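Local atomic coordinates of arylalkylamine N-Acetyltransferase like 5b (Aedes aegypti, PDB entry 4FD4), a protein that probably transfers acyl groups from acyl-CoA donors such as acetyl-CoA to the amine of arylalkylamines such as serotonin and dopamine. Residues 155-168 with 205-217. Sequence-based numbering, arbitrary orientation.
Sequences SKKLGFKAISGDFT and DVHQVIKTCVKLL
D166 and T212 lie side by side on one face of an antiparallel strand pair, 162-167 with 209-216. T212 OG1 gives its hydrogen to D166 OD1 at 2.8 Å, meeting it nearly along the C-O bond. With chi1 at -54°, this OG1 is turned away from the threonine's own carbonyl carbon and toward the carboxylate, while T212 CG2 rests 3.5 Å from D166 OD1. The other carboxylate oxygen, OD2, has a weak hydrogen bond to H128 NE2. S164 and V214 pair on this same face, with S164 OG hydrogen-bonded to the other ring nitrogen of H128.

Backbone hydrogen bonds join I163 to K215, G165 to C213 and F167 to K211, two for each pair. On the face of F167 and C213, the sulfur C213 SG sits 3.8 Å from F167 CD2, an oblique sulfur-aromatic contact. The F167 ring lies back over G165, with F167 CZ 3.9 Å from G165 CA. The buried middle, from I163 to G165 against T212 to V214 and with F167, is the close-packed part.

The ends are looser. L217, the C-terminal residue, closes one of them. L217 N hydrogen-bonds to K161 O at 2.8 Å, from above the carbonyl plane. Its CD1 packs 4.0 Å from I163 CB and also reaches S155 in the preceding helix. Here L216 is exposed, and K156, also exposed, lays CD and CE alongside L217 OXT, with CE at 3.6 Å. At the far end, Q208 NE2 makes a weak hydrogen bond of 3.2 Å to T168 O.

In this GNAT fold, strand 162-167 runs between 126-134 and 209-216, and 182-188 flanks the latter. Helix 117-121 covers S164 and V214. Helix 170-178 packs on the opposite face, against F167 and C213.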
ATOM      1  N   SER A 155      -6.708   2.781  13.055  1.00 26.19           N
ATOM      2  CA  SER A 155      -7.386   1.506  12.846  1.00 24.76           C
ATOM      3  C   SER A 155      -7.829   0.969  14.202  1.00 24.78           C
ATOM      4  O   SER A 155      -8.941   0.461  14.338  1.00 27.00           O
ATOM      5  CB  SER A 155      -6.493   0.509  12.106  1.00 24.41           C
ATOM      6  OG  SER A 155      -5.258   0.320  12.771  1.00 28.32           O
ATOM      7  N   LYS A 156      -6.975   1.121  15.210  1.00 23.97           N
ATOM      8  CA  LYS A 156      -7.350   0.703  16.571  1.00 28.97           C
ATOM      9  C   LYS A 156      -8.650   1.386  16.995  1.00 34.97           C
ATOM     10  O   LYS A 156      -9.641   0.717  17.325  1.00 33.68           O
ATOM     11  CB  LYS A 156      -6.227   1.018  17.560  1.00 35.68           C
ATOM     12  CG  LYS A 156      -6.477   0.522  18.989  1.00 41.52           C
ATOM     13  CD  LYS A 156      -5.154   0.283  19.699  1.00 42.43           C
ATOM     14  CE  LYS A 156      -5.358  -0.147  21.150  1.00 52.23           C
ATOM     15  NZ  LYS A 156      -5.717   1.002  22.025  1.00 61.14           N
ATOM     16  N   LYS A 157      -8.668   2.716  16.946  1.00 31.47           N
ATOM     17  CA  LYS A 157      -9.873   3.447  17.353  1.00 32.52           C
ATOM     18  C   LYS A 157     -11.102   3.028  16.557  1.00 36.74           C
ATOM     19  O   LYS A 157     -12.217   3.070  17.076  1.00 36.95           O
ATOM     20  CB  LYS A 157      -9.688   4.965  17.223  1.00 31.09           C
ATOM     21  CG  LYS A 157      -8.648   5.554  18.146  1.00 37.00           C
ATOM     22  CD  LYS A 157      -8.729   7.082  18.161  1.00 39.81           C
ATOM     23  CE  LYS A 157     -10.110   7.550  18.596  1.00 38.93           C
ATOM     24  NZ  LYS A 157     -10.192   9.029  18.777  1.00 41.07           N
ATOM     25  N   LEU A 158     -10.906   2.645  15.295  1.00 30.33           N
ATOM     26  CA  LEU A 158     -12.025   2.292  14.427  1.00 31.12           C
ATOM     27  C   LEU A 158     -12.587   0.893  14.733  1.00 34.55           C
ATOM     28  O   LEU A 158     -13.622   0.494  14.190  1.00 38.53           O
ATOM     29  CB  LEU A 158     -11.610   2.372  12.958  1.00 32.05           C
ATOM     30  CG  LEU A 158     -11.398   3.767  12.359  1.00 33.29           C
ATOM     31  CD1 LEU A 158     -10.963   3.661  10.896  1.00 30.38           C
ATOM     32  CD2 LEU A 158     -12.681   4.593  12.478  1.00 34.94           C
ATOM     33  N   GLY A 159     -11.895   0.157  15.595  1.00 33.92           N
ATOM     34  CA  GLY A 159     -12.371  -1.142  16.034  1.00 39.29           C
ATOM     35  C   GLY A 159     -11.675  -2.325  15.383  1.00 39.83           C
ATOM     36  O   GLY A 159     -12.058  -3.474  15.628  1.00 37.52           O
ATOM     37  N   PHE A 160     -10.667  -2.071  14.550  1.00 32.15           N
ATOM     38  CA  PHE A 160      -9.931  -3.177  13.930  1.00 31.84           C
ATOM     39  C   PHE A 160      -9.112  -3.938  14.959  1.00 37.18           C
ATOM     40  O   PHE A 160      -8.598  -3.348  15.911  1.00 38.34           O
ATOM     41  CB  PHE A 160      -9.063  -2.695  12.761  1.00 27.73           C
ATOM     42  CG  PHE A 160      -9.866  -2.311  11.553  1.00 24.56           C
ATOM     43  CD1 PHE A 160     -10.150  -3.242  10.568  1.00 26.32           C
ATOM     44  CD2 PHE A 160     -10.377  -1.025  11.423  1.00 29.43           C
ATOM     45  CE1 PHE A 160     -10.905  -2.890   9.461  1.00 26.60           C
ATOM     46  CE2 PHE A 160     -11.129  -0.665  10.320  1.00 28.42           C
ATOM     47  CZ  PHE A 160     -11.398  -1.598   9.339  1.00 30.69           C
ATOM     48  N   LYS A 161      -9.009  -5.252  14.777  1.00 34.24           N
ATOM     49  CA  LYS A 161      -8.280  -6.083  15.725  1.00 37.64           C
ATOM     50  C   LYS A 161      -6.885  -6.402  15.215  1.00 36.04           C
ATOM     51  O   LYS A 161      -6.077  -6.956  15.948  1.00 38.39           O
ATOM     52  CB  LYS A 161      -9.052  -7.370  16.049  1.00 35.99           C
ATOM     53  CG  LYS A 161     -10.370  -7.128  16.782  1.00 39.85           C
ATOM     54  CD  LYS A 161     -10.237  -6.028  17.829  1.00 44.31           C
ATOM     55  CE  LYS A 161     -10.362  -6.564  19.255  1.00 52.01           C
ATOM     56  NZ  LYS A 161     -11.761  -6.977  19.604  1.00 55.88           N
ATOM     57  N   ALA A 162      -6.608  -6.048  13.960  1.00 31.67           N
ATOM     58  CA  ALA A 162      -5.296  -6.300  13.363  1.00 33.78           C
ATOM     59  C   ALA A 162      -4.991  -5.349  12.201  1.00 33.63           C
ATOM     60  O   ALA A 162      -5.905  -4.912  11.494  1.00 30.63           O
ATOM     61  CB  ALA A 162      -5.187  -7.761  12.899  1.00 34.96           C
ATOM     62  N   ILE A 163      -3.708  -5.046  12.009  1.00 29.92           N
ATOM     63  CA  ILE A 163      -3.259  -4.234  10.877  1.00 30.79           C
ATOM     64  C   ILE A 163      -2.155  -4.957  10.112  1.00 34.21           C
ATOM     65  O   ILE A 163      -1.338  -5.650  10.716  1.00 34.66           O
ATOM     66  CB  ILE A 163      -2.726  -2.864  11.338  1.00 29.38           C
ATOM     67  CG1 ILE A 163      -2.400  -1.977  10.131  1.00 26.44           C
ATOM     68  CG2 ILE A 163      -1.490  -3.040  12.197  1.00 29.45           C
ATOM     69  CD1 ILE A 163      -1.907  -0.570  10.524  1.00 28.15           C
ATOM     70  N   SER A 164      -2.129  -4.798   8.788  1.00 30.35           N
ATOM     71  CA  SER A 164      -1.124  -5.438   7.951  1.00 27.30           C
ATOM     72  C   SER A 164      -0.689  -4.541   6.812  1.00 31.75           C
ATOM     73  O   SER A 164      -1.242  -3.459   6.609  1.00 31.35           O
ATOM     74  CB  SER A 164      -1.636  -6.772   7.386  1.00 34.47           C
ATOM     75  OG  SER A 164      -2.887  -6.618   6.742  1.00 32.41           O
ATOM     76  N   GLY A 165       0.310  -4.994   6.067  1.00 30.34           N
ATOM     77  CA  GLY A 165       0.763  -4.257   4.902  1.00 32.26           C
ATOM     78  C   GLY A 165       1.672  -5.063   4.000  1.00 35.62           C
ATOM     79  O   GLY A 165       2.302  -6.035   4.436  1.00 35.80           O
ATOM     80  N   ASP A 166       1.722  -4.666   2.733  1.00 30.49           N
ATOM     81  CA  ASP A 166       2.672  -5.219   1.788  1.00 33.70           C
ATOM     82  C   ASP A 166       3.800  -4.203   1.634  1.00 39.49           C
ATOM     83  O   ASP A 166       3.622  -3.148   1.026  1.00 35.38           O
ATOM     84  CB  ASP A 166       1.999  -5.485   0.435  1.00 33.66           C
ATOM     85  CG  ASP A 166       0.848  -6.471   0.539  1.00 35.68           C
ATOM     86  OD1 ASP A 166       0.968  -7.455   1.303  1.00 33.92           O
ATOM     87  OD2 ASP A 166      -0.185  -6.254  -0.130  1.00 33.59           O
ATOM     88  N   PHE A 167       4.945  -4.518   2.225  1.00 31.95           N
ATOM     89  CA  PHE A 167       6.067  -3.598   2.272  1.00 39.69           C
ATOM     90  C   PHE A 167       7.137  -3.981   1.268  1.00 41.51           C
ATOM     91  O   PHE A 167       7.735  -5.060   1.349  1.00 40.56           O
ATOM     92  CB  PHE A 167       6.608  -3.517   3.699  1.00 40.87           C
ATOM     93  CG  PHE A 167       5.582  -3.051   4.690  1.00 41.12           C
ATOM     94  CD1 PHE A 167       5.207  -1.720   4.730  1.00 39.66           C
ATOM     95  CD2 PHE A 167       4.962  -3.947   5.552  1.00 37.97           C
ATOM     96  CE1 PHE A 167       4.247  -1.284   5.626  1.00 39.86           C
ATOM     97  CE2 PHE A 167       4.003  -3.511   6.452  1.00 38.32           C
ATOM     98  CZ  PHE A 167       3.648  -2.177   6.486  1.00 37.48           C
ATOM     99  N   THR A 168       7.317  -3.107   0.306  1.00 41.13           N
ATOM    100  CA  THR A 168       8.116  -3.355  -0.854  1.00 45.54           C
ATOM    101  C   THR A 168       9.535  -2.852  -0.727  1.00 47.75           C
ATOM    102  O   THR A 168      10.333  -3.160  -1.527  1.00 52.87           O
ATOM    103  CB  THR A 168       7.488  -2.729  -2.111  1.00 46.83           C
ATOM    104  OG1 THR A 168       6.106  -3.061  -2.189  1.00 51.77           O
ATOM    105  CG2 THR A 168       8.144  -3.272  -3.343  1.00 49.23           C
ATOM    106  N   ASP A 205      16.528  -3.628  -9.440  1.00 61.11           N
ATOM    107  CA  ASP A 205      17.188  -4.245  -8.303  1.00 61.03           C
ATOM    108  C   ASP A 205      16.735  -5.695  -8.189  1.00 62.94           C
ATOM    109  O   ASP A 205      15.693  -5.983  -7.591  1.00 62.03           O
ATOM    110  CB  ASP A 205      16.859  -3.494  -7.014  1.00 63.75           C
ATOM    111  CG  ASP A 205      17.367  -4.213  -5.782  1.00 72.16           C
ATOM    112  OD1 ASP A 205      18.300  -5.037  -5.921  1.00 69.86           O
ATOM    113  OD2 ASP A 205      16.837  -3.957  -4.674  1.00 73.79           O
ATOM    114  N   VAL A 206      17.505  -6.609  -8.773  1.00 59.89           N
ATOM    115  CA  VAL A 206      17.174  -8.023  -8.664  1.00 63.07           C
ATOM    116  C   VAL A 206      17.209  -8.395  -7.181  1.00 63.73           C
ATOM    117  O   VAL A 206      17.716  -7.627  -6.361  1.00 65.54           O
ATOM    118  CB  VAL A 206      18.124  -8.910  -9.505  1.00 66.18           C
ATOM    119  CG1 VAL A 206      18.437  -8.235 -10.848  1.00 55.51           C
ATOM    120  CG2 VAL A 206      19.406  -9.212  -8.739  1.00 60.19           C
ATOM    121  N   HIS A 207      16.662  -9.553  -6.829  1.00 62.39           N
ATOM    122  CA  HIS A 207      16.516  -9.910  -5.419  1.00 63.26           C
ATOM    123  C   HIS A 207      15.715  -8.849  -4.654  1.00 62.58           C
ATOM    124  O   HIS A 207      15.986  -8.599  -3.476  1.00 65.22           O
ATOM    125  CB  HIS A 207      17.880 -10.084  -4.733  1.00 66.08           C
ATOM    126  CG  HIS A 207      18.915 -10.756  -5.580  1.00 64.41           C
ATOM    127  ND1 HIS A 207      20.262 -10.471  -5.463  1.00 59.45           N
ATOM    128  CD2 HIS A 207      18.813 -11.700  -6.542  1.00 63.79           C
ATOM    129  CE1 HIS A 207      20.941 -11.208  -6.324  1.00 62.17           C
ATOM    130  NE2 HIS A 207      20.085 -11.964  -6.993  1.00 67.02           N
ATOM    131  N   GLN A 208      14.755  -8.209  -5.324  1.00 57.26           N
ATOM    132  CA  GLN A 208      13.801  -7.335  -4.638  1.00 55.84           C
ATOM    133  C   GLN A 208      12.605  -8.148  -4.159  1.00 50.25           C
ATOM    134  O   GLN A 208      11.958  -8.844  -4.942  1.00 47.38           O
ATOM    135  CB  GLN A 208      13.329  -6.189  -5.529  1.00 57.46           C
ATOM    136  CG  GLN A 208      12.069  -5.505  -5.003  1.00 53.22           C
ATOM    137  CD  GLN A 208      12.010  -4.027  -5.342  1.00 57.78           C
ATOM    138  OE1 GLN A 208      12.064  -3.637  -6.513  1.00 54.56           O
ATOM    139  NE2 GLN A 208      11.902  -3.192  -4.311  1.00 56.15           N
ATOM    140  N   VAL A 209      12.314  -8.045  -2.867  1.00 42.94           N
ATOM    141  CA  VAL A 209      11.333  -8.900  -2.216  1.00 45.17           C
ATOM    142  C   VAL A 209      10.219  -8.074  -1.582  1.00 48.06           C
ATOM    143  O   VAL A 209      10.469  -6.997  -1.036  1.00 46.23           O
ATOM    144  CB  VAL A 209      11.992  -9.739  -1.106  1.00 46.05           C
ATOM    145  CG1 VAL A 209      10.970 -10.612  -0.414  1.00 43.51           C
ATOM    146  CG2 VAL A 209      13.127 -10.591  -1.672  1.00 50.36           C
ATOM    147  N   ILE A 210       8.994  -8.592  -1.651  1.00 43.14           N
ATOM    148  CA  ILE A 210       7.849  -7.959  -1.015  1.00 38.23           C
ATOM    149  C   ILE A 210       7.518  -8.712   0.260  1.00 40.54           C
ATOM    150  O   ILE A 210       7.452  -9.940   0.254  1.00 43.69           O
ATOM    151  CB  ILE A 210       6.623  -7.995  -1.928  1.00 37.80           C
ATOM    152  CG1 ILE A 210       6.978  -7.470  -3.321  1.00 40.10           C
ATOM    153  CG2 ILE A 210       5.475  -7.202  -1.303  1.00 40.37           C
ATOM    154  CD1 ILE A 210       5.823  -7.489  -4.281  1.00 39.20           C
ATOM    155  N   LYS A 211       7.313  -7.995   1.358  1.00 36.51           N
ATOM    156  CA  LYS A 211       7.009  -8.674   2.616  1.00 39.00           C
ATOM    157  C   LYS A 211       5.674  -8.239   3.200  1.00 38.48           C
ATOM    158  O   LYS A 211       5.457  -7.060   3.441  1.00 38.59           O
ATOM    159  CB  LYS A 211       8.116  -8.435   3.650  1.00 47.19           C
ATOM    160  CG  LYS A 211       9.503  -8.928   3.238  1.00 48.95           C
ATOM    161  CD  LYS A 211      10.253  -9.450   4.461  1.00 55.89           C
ATOM    162  CE  LYS A 211      11.702  -9.806   4.148  1.00 58.91           C
ATOM    163  NZ  LYS A 211      12.526  -8.594   3.871  1.00 60.37           N
ATOM    164  N   THR A 212       4.782  -9.194   3.433  1.00 33.25           N
ATOM    165  CA  THR A 212       3.520  -8.909   4.095  1.00 34.34           C
ATOM    166  C   THR A 212       3.703  -9.035   5.608  1.00 34.35           C
ATOM    167  O   THR A 212       4.056 -10.106   6.119  1.00 33.43           O
ATOM    168  CB  THR A 212       2.404  -9.863   3.607  1.00 33.00           C
ATOM    169  OG1 THR A 212       2.321  -9.805   2.176  1.00 29.24           O
ATOM    170  CG2 THR A 212       1.063  -9.475   4.214  1.00 31.17           C
ATOM    171  N   CYS A 213       3.472  -7.941   6.327  1.00 33.92           N
ATOM    172  CA  CYS A 213       3.641  -7.947   7.784  1.00 33.91           C
ATOM    173  C   CYS A 213       2.333  -7.610   8.493  1.00 37.40           C
ATOM    174  O   CYS A 213       1.437  -6.983   7.900  1.00 35.13           O
ATOM    175  CB  CYS A 213       4.761  -6.985   8.205  1.00 39.14           C
ATOM    176  SG  CYS A 213       6.266  -7.146   7.210  1.00 41.03           S
ATOM    177  N   VAL A 214       2.222  -8.025   9.757  1.00 29.24           N
ATOM    178  CA  VAL A 214       0.950  -7.953  10.478  1.00 32.42           C
ATOM    179  C   VAL A 214       1.132  -7.830  11.997  1.00 41.50           C
ATOM    180  O   VAL A 214       2.119  -8.309  12.560  1.00 41.44           O
ATOM    181  CB  VAL A 214       0.081  -9.194  10.185  1.00 34.77           C
ATOM    182  CG1 VAL A 214       0.800 -10.455  10.652  1.00 38.15           C
ATOM    183  CG2 VAL A 214      -1.280  -9.075  10.868  1.00 36.36           C
ATOM    184  N   LYS A 215       0.160  -7.204  12.653  1.00 43.72           N
ATOM    185  CA  LYS A 215       0.208  -6.989  14.093  1.00 39.91           C
ATOM    186  C   LYS A 215      -1.206  -6.916  14.679  1.00 42.95           C
ATOM    187  O   LYS A 215      -2.094  -6.265  14.112  1.00 38.07           O
ATOM    188  CB  LYS A 215       1.015  -5.722  14.385  1.00 42.16           C
ATOM    189  CG  LYS A 215       0.658  -4.996  15.661  1.00 45.20           C
ATOM    190  CD  LYS A 215       1.718  -3.934  15.973  1.00 41.57           C
ATOM    191  CE  LYS A 215       1.132  -2.843  16.865  1.00 45.16           C
ATOM    192  NZ  LYS A 215       2.190  -2.009  17.516  1.00 46.69           N
ATOM    193  N   LEU A 216      -1.429  -7.634  15.779  1.00 38.23           N
ATOM    194  CA  LEU A 216      -2.693  -7.538  16.492  1.00 39.85           C
ATOM    195  C   LEU A 216      -2.751  -6.169  17.140  1.00 37.03           C
ATOM    196  O   LEU A 216      -1.732  -5.635  17.588  1.00 37.91           O
ATOM    197  CB  LEU A 216      -2.818  -8.629  17.564  1.00 39.30           C
ATOM    198  CG  LEU A 216      -3.953  -9.631  17.352  1.00 43.81           C
ATOM    199  CD1 LEU A 216      -3.661 -10.523  16.150  1.00 42.43           C
ATOM    200  CD2 LEU A 216      -4.198 -10.479  18.602  1.00 38.50           C
ATOM    201  N   LEU A 217      -3.947  -5.599  17.187  1.00 38.74           N
ATOM    202  CA  LEU A 217      -4.121  -4.282  17.789  1.00 42.29           C
ATOM    203  C   LEU A 217      -4.832  -4.402  19.138  1.00 47.53           C
ATOM    204  O   LEU A 217      -5.528  -5.395  19.412  1.00 44.31           O
ATOM    205  CB  LEU A 217      -4.869  -3.344  16.839  1.00 38.41           C
ATOM    206  CG  LEU A 217      -4.148  -3.023  15.528  1.00 36.60           C
ATOM    207  CD1 LEU A 217      -5.121  -2.527  14.462  1.00 33.88           C
ATOM    208  CD2 LEU A 217      -3.024  -2.007  15.743  1.00 36.46           C
ATOM    209  OXT LEU A 217      -4.701  -3.515  19.992  1.00 49.71           O
TER